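Local coordinates for protein pseudopodium-enriched atypical kinase 1 (Homo sapiens, PDB 6BHC) that is a pseudokinase of the protein kinase fold that dimerises and probably works as a signalling scaffold more than as an enzyme, at residues V107-Q118 with R237-Q248; S55-K63 with Y74-P82. The protein carries 1 engineered substitution. One frame throughout, in Å; residues are numbered along the deposited sequence.

Interaction 1 of 2, residues V107-Q118 with R237-Q248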
loop_
_atom_site.group_PDB
_atom_site.type_symbol
_atom_site.label_atom_id
_atom_site.label_comp_id
_atom_site.label_asym_id
_atom_site.label_seq_id
_atom_site.Cartn_x
_atom_site.Cartn_y
_atom_site.Cartn_z
ATOM N N VAL A 107 1.287 31.339 -25.368
ATOM C CA VAL A 107 0.969 29.976 -25.779
ATOM C C VAL A 107 0.912 29.049 -24.570
ATOM O O VAL A 107 0.019 28.200 -24.463
ATOM C CB VAL A 107 1.987 29.485 -26.826
ATOM C CG1 VAL A 107 1.755 28.018 -27.152
ATOM C CG2 VAL A 107 1.897 30.332 -28.085
ATOM N N ARG A 108 1.850 29.204 -23.635
ATOM C CA ARG A 108 1.927 28.305 -22.489
ATOM C C ARG A 108 0.830 28.573 -21.463
ATOM O O ARG A 108 0.397 27.643 -20.772
ATOM C CB ARG A 108 3.306 28.418 -21.834
ATOM C CG ARG A 108 3.601 27.352 -20.798
ATOM C CD ARG A 108 5.069 27.372 -20.406
ATOM N NE ARG A 108 5.511 28.702 -20.001
ATOM C CZ ARG A 108 5.344 29.205 -18.782
ATOM N NH1 ARG A 108 4.741 28.488 -17.843
ATOM N NH2 ARG A 108 5.780 30.425 -18.502
ATOM N N GLN A 109 0.369 29.821 -21.344
ATOM C CA GLN A 109 -0.691 30.129 -20.389
ATOM C C GLN A 109 -2.031 29.534 -20.805
ATOM O O GLN A 109 -2.886 29.298 -19.943
ATOM C CB GLN A 109 -0.817 31.645 -20.218
ATOM C CG GLN A 109 -1.714 32.098 -19.078
ATOM C CD GLN A 109 -1.740 33.608 -18.939
ATOM O OE1 GLN A 109 -0.956 34.313 -19.575
ATOM N NE2 GLN A 109 -2.644 34.113 -18.107
ATOM N N SER A 110 -2.230 29.276 -22.096
ATOM C CA SER A 110 -3.473 28.690 -22.581
ATOM C C SER A 110 -3.549 27.184 -22.366
ATOM O O SER A 110 -4.565 26.577 -22.719
ATOM C CB SER A 110 -3.656 29.006 -24.070
ATOM O OG SER A 110 -2.604 28.458 -24.845
ATOM N N LEU A 111 -2.517 26.569 -21.795
ATOM C CA LEU A 111 -2.478 25.127 -21.591
ATOM C C LEU A 111 -2.820 24.786 -20.148
ATOM O O LEU A 111 -2.378 25.465 -19.215
ATOM C CB LEU A 111 -1.096 24.566 -21.934
ATOM C CG LEU A 111 -0.459 25.011 -23.250
ATOM C CD1 LEU A 111 0.955 24.463 -23.361
ATOM C CD2 LEU A 111 -1.305 24.570 -24.433
ATOM N N ALA A 112 -3.609 23.729 -19.968
ATOM C CA ALA A 112 -3.851 23.209 -18.632
ATOM C C ALA A 112 -2.548 22.693 -18.035
ATOM O O ALA A 112 -1.630 22.284 -18.752
ATOM C CB ALA A 112 -4.897 22.095 -18.670
ATOM N N VAL A 113 -2.468 22.720 -16.701
ATOM C CA VAL A 113 -1.223 22.375 -16.032
ATOM C C VAL A 113 -0.851 20.924 -16.331
ATOM O O VAL A 113 -1.712 20.054 -16.506
ATOM C CB VAL A 113 -1.323 22.619 -14.516
ATOM C CG1 VAL A 113 -1.591 24.093 -14.235
ATOM C CG2 VAL A 113 -2.410 21.751 -13.903
ATOM N N HIS A 114 0.452 20.672 -16.410
ATOM C CA HIS A 114 0.965 19.338 -16.676
ATOM C C HIS A 114 2.278 19.165 -15.930
ATOM O O HIS A 114 3.048 20.114 -15.771
ATOM C CB HIS A 114 1.166 19.094 -18.174
ATOM C CG HIS A 114 1.439 17.665 -18.520
ATOM N ND1 HIS A 114 2.702 17.115 -18.475
ATOM C CD2 HIS A 114 0.610 16.670 -18.914
ATOM C CE1 HIS A 114 2.639 15.844 -18.828
ATOM N NE2 HIS A 114 1.381 15.549 -19.101
ATOM N N PHE A 115 2.525 17.930 -15.489
ATOM C CA PHE A 115 3.692 17.631 -14.664
ATOM C C PHE A 115 5.000 17.968 -15.371
ATOM O O PHE A 115 5.981 18.343 -14.717
ATOM C CB PHE A 115 3.655 16.154 -14.267
ATOM C CG PHE A 115 4.705 15.750 -13.274
ATOM C CD1 PHE A 115 4.602 16.120 -11.943
ATOM C CD2 PHE A 115 5.779 14.964 -13.665
ATOM C CE1 PHE A 115 5.560 15.734 -11.026
ATOM C CE2 PHE A 115 6.741 14.576 -12.753
ATOM C CZ PHE A 115 6.628 14.958 -11.430
ATOM N N ASN A 116 5.034 17.859 -16.700
ATOM C CA ASN A 116 6.263 18.017 -17.469
ATOM C C ASN A 116 6.268 19.281 -18.324
ATOM O O ASN A 116 7.084 19.398 -19.244
ATOM C CB ASN A 116 6.492 16.784 -18.342
ATOM C CG ASN A 116 6.563 15.508 -17.531
ATOM O OD1 ASN A 116 5.689 14.649 -17.630
ATOM N ND2 ASN A 116 7.606 15.379 -16.720
ATOM N N ILE A 117 5.379 20.228 -18.043
ATOM C CA ILE A 117 5.327 21.495 -18.760
ATOM C C ILE A 117 5.435 22.621 -17.743
ATOM O O ILE A 117 4.807 22.571 -16.679
ATOM C CB ILE A 117 4.043 21.620 -19.608
ATOM C CG1 ILE A 117 3.998 20.502 -20.653
ATOM C CG2 ILE A 117 3.968 22.986 -20.286
ATOM C CD1 ILE A 117 2.844 20.601 -21.617
ATOM N N GLN A 118 6.237 23.632 -18.067
ATOM C CA GLN A 118 6.561 24.675 -17.103
ATOM C C GLN A 118 5.325 25.479 -16.722
ATOM O O GLN A 118 4.542 25.887 -17.586
ATOM C CB GLN A 118 7.636 25.604 -17.666
ATOM C CG GLN A 118 8.098 26.660 -16.680
ATOM C CD GLN A 118 9.327 27.403 -17.156
ATOM O OE1 GLN A 118 9.406 27.826 -18.309
ATOM N NE2 GLN A 118 10.301 27.560 -16.268
ATOM N N ARG A 237 12.714 15.203 -12.357
ATOM C CA ARG A 237 11.478 15.642 -12.989
ATOM C C ARG A 237 11.815 16.567 -14.154
ATOM O O ARG A 237 12.381 17.646 -13.951
ATOM C CB ARG A 237 10.572 16.352 -11.984
ATOM C CG ARG A 237 9.368 17.038 -12.614
ATOM C CD ARG A 237 8.528 17.749 -11.567
ATOM N NE ARG A 237 7.420 18.488 -12.164
ATOM C CZ ARG A 237 6.536 19.191 -11.466
ATOM N NH1 ARG A 237 6.629 19.250 -10.144
ATOM N NH2 ARG A 237 5.558 19.836 -12.088
ATOM N N LEU A 238 11.468 16.142 -15.366
ATOM C CA LEU A 238 11.743 16.922 -16.565
ATOM C C LEU A 238 10.612 17.909 -16.816
ATOM O O LEU A 238 9.435 17.584 -16.638
ATOM C CB LEU A 238 11.927 16.004 -17.778
ATOM C CG LEU A 238 12.263 16.653 -19.127
ATOM C CD1 LEU A 238 13.263 15.808 -19.904
ATOM C CD2 LEU A 238 11.006 16.871 -19.959
ATOM N N ILE A 239 10.976 19.117 -17.238
ATOM C CA ILE A 239 10.021 20.191 -17.473
ATOM C C ILE A 239 10.353 20.845 -18.807
ATOM O O ILE A 239 11.467 21.353 -18.995
ATOM C CB ILE A 239 10.032 21.223 -16.333
ATOM C CG1 ILE A 239 9.351 20.640 -15.090
ATOM C CG2 ILE A 239 9.358 22.506 -16.766
ATOM C CD1 ILE A 239 9.207 21.619 -13.944
ATOM N N VAL A 240 9.396 20.824 -19.731
ATOM C CA VAL A 240 9.570 21.453 -21.037
ATOM C C VAL A 240 9.315 22.947 -20.901
ATOM O O VAL A 240 8.302 23.367 -20.332
ATOM C CB VAL A 240 8.628 20.824 -22.077
ATOM C CG1 VAL A 240 8.904 21.398 -23.459
ATOM C CG2 VAL A 240 8.768 19.310 -22.082
ATOM N N SER A 241 10.232 23.755 -21.428
ATOM C CA SER A 241 10.130 25.200 -21.317
ATOM C C SER A 241 10.485 25.834 -22.653
ATOM O O SER A 241 10.757 25.144 -23.643
ATOM C CB SER A 241 11.037 25.736 -20.203
ATOM O OG SER A 241 12.400 25.598 -20.558
ATOM N N ASN A 242 10.477 27.167 -22.666
ATOM C CA ASN A 242 10.818 27.971 -23.832
ATOM C C ASN A 242 9.875 27.703 -24.996
ATOM O O ASN A 242 10.205 26.944 -25.914
ATOM C CB ASN A 242 12.267 27.730 -24.255
ATOM C CG ASN A 242 12.738 28.731 -25.287
ATOM O OD1 ASN A 242 12.037 29.697 -25.591
ATOM N ND2 ASN A 242 13.935 28.517 -25.821
ATOM N N PHE A 243 8.705 28.336 -24.970
ATOM C CA PHE A 243 7.725 28.241 -26.045
ATOM C C PHE A 243 7.769 29.453 -26.970
ATOM O O PHE A 243 6.729 29.878 -27.486
ATOM C CB PHE A 243 6.324 28.059 -25.463
ATOM C CG PHE A 243 6.091 26.704 -24.859
ATOM C CD1 PHE A 243 6.610 26.383 -23.614
ATOM C CD2 PHE A 243 5.352 25.749 -25.538
ATOM C CE1 PHE A 243 6.397 25.134 -23.061
ATOM C CE2 PHE A 243 5.135 24.499 -24.990
ATOM C CZ PHE A 243 5.658 24.191 -23.750
ATOM N N SER A 244 8.960 30.016 -27.194
ATOM C CA SER A 244 9.074 31.206 -28.032
ATOM C C SER A 244 8.826 30.893 -29.502
ATOM O O SER A 244 8.381 31.768 -30.252
ATOM C CB SER A 244 10.453 31.841 -27.858
ATOM O OG SER A 244 10.738 32.083 -26.492
ATOM N N GLN A 245 9.114 29.666 -29.933
ATOM C CA GLN A 245 8.931 29.254 -31.318
ATOM C C GLN A 245 7.669 28.424 -31.518
ATOM O O GLN A 245 7.480 27.853 -32.596
ATOM C CB GLN A 245 10.147 28.456 -31.795
ATOM C CG GLN A 245 11.493 29.088 -31.476
ATOM C CD GLN A 245 11.867 30.194 -32.440
ATOM O OE1 GLN A 245 11.472 31.346 -32.268
ATOM N NE2 GLN A 245 12.639 29.846 -33.463
ATOM N N ALA A 246 6.807 28.347 -30.508
ATOM C CA ALA A 246 5.662 27.450 -30.567
ATOM C C ALA A 246 4.644 27.921 -31.597
ATOM O O ALA A 246 4.366 29.117 -31.723
ATOM C CB ALA A 246 5.003 27.340 -29.192
ATOM N N LYS A 247 4.089 26.967 -32.339
ATOM C CA LYS A 247 3.052 27.235 -33.323
ATOM C C LYS A 247 1.695 26.833 -32.763
ATOM O O LYS A 247 1.569 25.810 -32.084
ATOM C CB LYS A 247 3.324 26.479 -34.625
ATOM C CG LYS A 247 4.649 26.822 -35.280
ATOM C CD LYS A 247 4.691 28.277 -35.707
ATOM C CE LYS A 247 5.999 28.603 -36.407
ATOM N NZ LYS A 247 6.045 30.024 -36.851
ATOM N N GLN A 248 0.682 27.645 -33.053
ATOM C CA GLN A 248 -0.682 27.421 -32.584
ATOM C C GLN A 248 -1.602 27.364 -33.797
ATOM O O GLN A 248 -1.866 28.394 -34.427
ATOM C CB GLN A 248 -1.114 28.525 -31.619
ATOM C CG GLN A 248 -2.578 28.469 -31.214
ATOM C CD GLN A 248 -2.833 27.513 -30.067
ATOM O OE1 GLN A 248 -2.174 27.583 -29.029
ATOM N NE2 GLN A 248 -3.793 26.613 -30.247
HETATM O O HOH W 1 8.452 28.201 -20.667
#

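Interaction 2 of 2, residues S55-K63 with Y74-P82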
loop_
_atom_site.group_PDB
_atom_site.type_symbol
_atom_site.label_atom_id
_atom_site.label_comp_id
_atom_site.label_asym_id
_atom_site.label_seq_id
_atom_site.Cartn_x
_atom_site.Cartn_y
_atom_site.Cartn_z
ATOM N N SER A 55 11.835 44.246 -5.993
ATOM C CA SER A 55 12.459 44.328 -4.680
ATOM C C SER A 55 11.888 43.319 -3.694
ATOM O O SER A 55 12.511 43.067 -2.657
ATOM C CB SER A 55 12.307 45.743 -4.117
ATOM O OG SER A 55 12.881 45.847 -2.826
ATOM N N ASP A 56 10.724 42.738 -3.988
ATOM C CA ASP A 56 10.114 41.746 -3.111
ATOM C C ASP A 56 10.716 40.357 -3.272
ATOM O O ASP A 56 10.342 39.448 -2.522
ATOM C CB ASP A 56 8.605 41.678 -3.358
ATOM C CG ASP A 56 7.873 42.894 -2.831
ATOM O OD1 ASP A 56 8.377 43.524 -1.876
ATOM O OD2 ASP A 56 6.792 43.217 -3.367
ATOM N N PHE A 57 11.624 40.165 -4.222
ATOM C CA PHE A 57 12.266 38.873 -4.454
ATOM C C PHE A 57 13.733 38.998 -4.062
ATOM O O PHE A 57 14.549 39.524 -4.824
ATOM C CB PHE A 57 12.104 38.435 -5.907
ATOM C CG PHE A 57 10.699 38.046 -6.263
ATOM C CD1 PHE A 57 9.804 38.987 -6.744
ATOM C CD2 PHE A 57 10.269 36.738 -6.105
ATOM C CE1 PHE A 57 8.508 38.631 -7.068
ATOM C CE2 PHE A 57 8.975 36.375 -6.428
ATOM C CZ PHE A 57 8.093 37.323 -6.910
ATOM N N ARG A 58 14.063 38.518 -2.867
ATOM C CA ARG A 58 15.432 38.538 -2.368
ATOM C C ARG A 58 16.152 37.304 -2.895
ATOM O O ARG A 58 15.835 36.176 -2.501
ATOM C CB ARG A 58 15.458 38.582 -0.841
ATOM C CG ARG A 58 14.934 39.877 -0.228
ATOM C CD ARG A 58 13.418 39.867 -0.079
ATOM N NE ARG A 58 12.950 38.707 0.676
ATOM C CZ ARG A 58 12.847 38.670 2.001
ATOM N NH1 ARG A 58 13.182 39.729 2.725
ATOM N NH2 ARG A 58 12.411 37.570 2.603
ATOM N N LEU A 59 17.112 37.514 -3.791
ATOM C CA LEU A 59 17.867 36.402 -4.350
ATOM C C LEU A 59 18.720 35.753 -3.269
ATOM O O LEU A 59 19.496 36.427 -2.584
ATOM C CB LEU A 59 18.746 36.881 -5.505
ATOM C CG LEU A 59 18.015 37.531 -6.680
ATOM C CD1 LEU A 59 18.981 37.826 -7.816
ATOM C CD2 LEU A 59 16.871 36.648 -7.157
ATOM N N THR A 60 18.570 34.438 -3.115
ATOM C CA THR A 60 19.310 33.696 -2.105
ATOM C C THR A 60 20.758 33.438 -2.498
ATOM O O THR A 60 21.528 32.939 -1.671
ATOM C CB THR A 60 18.611 32.366 -1.820
ATOM O OG1 THR A 60 18.581 31.578 -3.016
ATOM C CG2 THR A 60 17.185 32.611 -1.350
ATOM N N SER A 61 21.143 33.765 -3.730
ATOM C CA SER A 61 22.503 33.549 -4.197
ATOM C C SER A 61 22.747 34.443 -5.402
ATOM O O SER A 61 21.811 34.840 -6.102
ATOM C CB SER A 61 22.748 32.078 -4.556
ATOM O OG SER A 61 24.031 31.899 -5.131
ATOM N N ASP A 62 24.019 34.757 -5.635
ATOM C CA ASP A 62 24.397 35.548 -6.797
ATOM C C ASP A 62 24.767 34.695 -8.001
ATOM O O ASP A 62 24.754 35.202 -9.128
ATOM C CB ASP A 62 25.561 36.482 -6.452
ATOM C CG ASP A 62 25.136 37.633 -5.560
ATOM O OD1 ASP A 62 23.926 37.938 -5.521
ATOM O OD2 ASP A 62 26.012 38.235 -4.903
ATOM N N LYS A 63 25.101 33.411 -7.792
ATOM C CA LYS A 63 25.264 32.641 -9.012
ATOM C C LYS A 63 23.922 32.071 -9.459
ATOM O O LYS A 63 23.061 31.763 -8.626
ATOM C CB LYS A 63 26.265 31.504 -8.805
ATOM C CG LYS A 63 25.787 30.391 -7.885
ATOM C CD LYS A 63 26.762 29.223 -7.881
ATOM C CE LYS A 63 26.928 28.638 -9.275
ATOM N NZ LYS A 63 27.883 27.494 -9.292
ATOM N N TYR A 74 17.215 32.257 -10.905
ATOM C CA TYR A 74 17.766 32.536 -9.587
ATOM C C TYR A 74 16.753 32.126 -8.530
ATOM O O TYR A 74 15.579 32.494 -8.621
ATOM C CB TYR A 74 18.111 34.021 -9.424
ATOM C CG TYR A 74 19.287 34.492 -10.245
ATOM C CD1 TYR A 74 19.112 34.961 -11.540
ATOM C CD2 TYR A 74 20.573 34.484 -9.720
ATOM C CE1 TYR A 74 20.185 35.400 -12.293
ATOM C CE2 TYR A 74 21.652 34.921 -10.463
ATOM C CZ TYR A 74 21.453 35.377 -11.749
ATOM O OH TYR A 74 22.524 35.812 -12.494
ATOM N N THR A 75 17.205 31.366 -7.537
ATOM C CA THR A 75 16.363 31.078 -6.387
ATOM C C THR A 75 16.151 32.350 -5.577
ATOM O O THR A 75 17.079 33.137 -5.377
ATOM C CB THR A 75 16.995 29.995 -5.514
ATOM O OG1 THR A 75 18.254 30.458 -5.013
ATOM C CG2 THR A 75 17.218 28.728 -6.321
ATOM N N ALA A 76 14.920 32.556 -5.117
ATOM C CA ALA A 76 14.568 33.796 -4.443
ATOM C C ALA A 76 13.605 33.518 -3.300
ATOM O O ALA A 76 12.883 32.517 -3.290
ATOM C CB ALA A 76 13.949 34.809 -5.413
ATOM N N SER A 77 13.605 34.433 -2.335
ATOM C CA SER A 77 12.671 34.424 -1.216
ATOM C C SER A 77 11.665 35.548 -1.438
ATOM O O SER A 77 12.018 36.729 -1.354
ATOM C CB SER A 77 13.409 34.596 0.111
ATOM O OG SER A 77 12.504 34.820 1.178
ATOM N N TYR A 78 10.421 35.179 -1.734
ATOM C CA TYR A 78 9.372 36.168 -1.942
ATOM C C TYR A 78 9.064 36.881 -0.630
ATOM O O TYR A 78 8.872 36.239 0.405
ATOM C CB TYR A 78 8.119 35.491 -2.498
ATOM C CG TYR A 78 7.003 36.439 -2.870
ATOM C CD1 TYR A 78 7.273 37.678 -3.438
ATOM C CD2 TYR A 78 5.674 36.085 -2.674
ATOM C CE1 TYR A 78 6.251 38.543 -3.784
ATOM C CE2 TYR A 78 4.646 36.942 -3.019
ATOM C CZ TYR A 78 4.940 38.169 -3.573
ATOM O OH TYR A 78 3.918 39.025 -3.917
ATOM N N ALA A 79 9.020 38.216 -0.676
ATOM C CA ALA A 79 8.880 38.995 0.551
ATOM C C ALA A 79 7.557 38.722 1.256
ATOM O O ALA A 79 7.481 38.814 2.486
ATOM C CB ALA A 79 9.017 40.486 0.246
ATOM N N LYS A 80 6.510 38.391 0.507
ATOM C CA LYS A 80 5.203 38.127 1.090
ATOM C C LYS A 80 4.999 36.660 1.450
ATOM O O LYS A 80 3.935 36.305 1.970
ATOM C CB LYS A 80 4.101 38.596 0.135
ATOM C CG LYS A 80 4.220 40.070 -0.241
ATOM C CD LYS A 80 3.058 40.532 -1.104
ATOM C CE LYS A 80 3.206 41.996 -1.483
ATOM N NZ LYS A 80 2.059 42.479 -2.299
ATOM N N ASP A 81 5.992 35.807 1.193
ATOM C CA ASP A 81 5.969 34.391 1.540
ATOM C C ASP A 81 7.408 33.888 1.576
ATOM O O ASP A 81 7.849 33.190 0.653
ATOM C CB ASP A 81 5.131 33.597 0.537
ATOM C CG ASP A 81 4.940 32.151 0.947
ATOM O OD1 ASP A 81 4.943 31.869 2.164
ATOM O OD2 ASP A 81 4.782 31.295 0.050
ATOM N N PRO A 82 8.167 34.216 2.624
ATOM C CA PRO A 82 9.630 34.091 2.563
ATOM C C PRO A 82 10.176 32.685 2.747
ATOM O O PRO A 82 11.395 32.506 2.640
ATOM C CB PRO A 82 10.089 35.006 3.708
ATOM C CG PRO A 82 8.981 34.930 4.698
ATOM C CD PRO A 82 7.710 34.797 3.900
HETATM O O HOH W 2 20.288 30.900 -7.388
#

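Interaction 1 of 2, residues V107-Q118 with R237-Q248
R237 lies flat against the ring of F115 while gripping the same residue's carbonyl. Its guanidinium and the ring are nearly parallel (8°), with centres 4.0 Å apart, an off-centre cation-pi stack, and the R237 CD methylene sits 3.4 Å from F115 CZ in a CH-pi contact. The extended side chain of R237 lets NE and NH2 meet F115 O side-on, NE at 2.9 Å and in the plane of the carbonyl, with NH2 tilted out of it.

The other hydrogen bonds join the turn at H114–I117 to strand 237-240. V240 N donates almost straight to N116 O at 2.8 Å, and Q118 N returns a bond to V240 O, bridging I117 with V240. In N116, CG anti to its own carbonyl carbon (chi1 -58°) turns the amide toward strand 237-240, where ND2 meets L238 O at 2.9 Å, the acceptor lying in the amide plane.

Apolar packing centres on F243, in the position of the DFG phenylalanine of active kinases. R108 CD lies 3.7 Å from F243 CD1 and crosses that side chain at about a right angle, and I117 CG2 meets F243 CZ. Further along, V107 CG1 meets A246 CB at 3.9 Å.

R108 NH1 bonds Q118 O within the 107-118 segment and forms a salt bridge with D120. A water donates to Q118 OE1 and accepts from N242 N, and K89 NZ bonds OE1 while Y73 OH holds NE2.

The contact thus joins the end of helix 104-109 and the loop after it to strand 237-240 and the DFG-equivalent N242-F243-S244 of the C-lobe. Two bonds to F115 O and the ring stack hold the R237 guanidinium flat in one orientation, its charge probably offset in part by the carbonyl dipole and the pi face.

Interaction 2 of 2, residues S55-K63 with Y74-P82
R58 and S77 face each other as a hydrogen-bonded pair in an antiparallel strand pair, 57-59 with 71-78, at the edge of the N-lobe sheet of the kinase fold; by topology these are its first two strands, the loop between them taking the place of the glycine-rich loop. R58 N and S77 O are bonded at 3.1 Å, S77 N and R58 O at 2.8 Å. The R58 side chain, bent at chi2 (85°) and chi3 (55°), folds back so that NE reaches S77 O from the other face of the carbonyl at 3.0 Å, and NH2 reaches S77 OG at 3.1 Å. The guanidinium thereby lies over A79 CA, with P82 CB beside its edge. S77 OG in turn donates to P82 O. Replacing S77 by an alanine removes the hydroxyl, which would probably leave R58 NH2 and P82 O without their shared partner and the guanidinium held to this residue through NE alone.

On the opposite face F57, L59, A76 and Y78 meet. F57 and Y78 form an offset stack, planes 22° apart, in which Y78 CD1 stands 3.6 Å from F57 CZ, over one face of the F57 ring and toward its rim. L59 CD2 packs on Y74 CB and on A76 CB. Beneath them F57 and A76 rest on V88 of strand 85-91, while F49 and L47 touch F57 and Y78.

Beyond the F57-Y78 pair, A79 N donates to D56 O. Y78 to D81 makes a type I turn that brings K80 N over the centre of the Y78 ring. Toward the other end T60 N donates to T75 O, S61 OG accepts from K63 N in an ST turn, and a water accepts from T75 N and donates to K63 O at 3.2 Å.

Overall arrangement
Both segments of interaction 2 come earlier in the chain than those of interaction 1; the centres lie about 24 Å apart and the nearest atoms about 10 Å. Interaction 2 sits at the outer edge of the N-lobe sheet, about 29 Å from the centre of the chain; interaction 1 is buried, about 11 Å from it, where the end of helix 104-109 and the loop that follows meet strand 237-240 and the residues after it. Two strands connect them: 71-78 supplies half of interaction 2 and, through Y73, a partner for Q118, and 85-91 backs interaction 2 with V88 and sends K89 to Q118. Interaction 2 lies within the N-lobe sheet, whereas interaction 1 joins the N-lobe to the C-lobe.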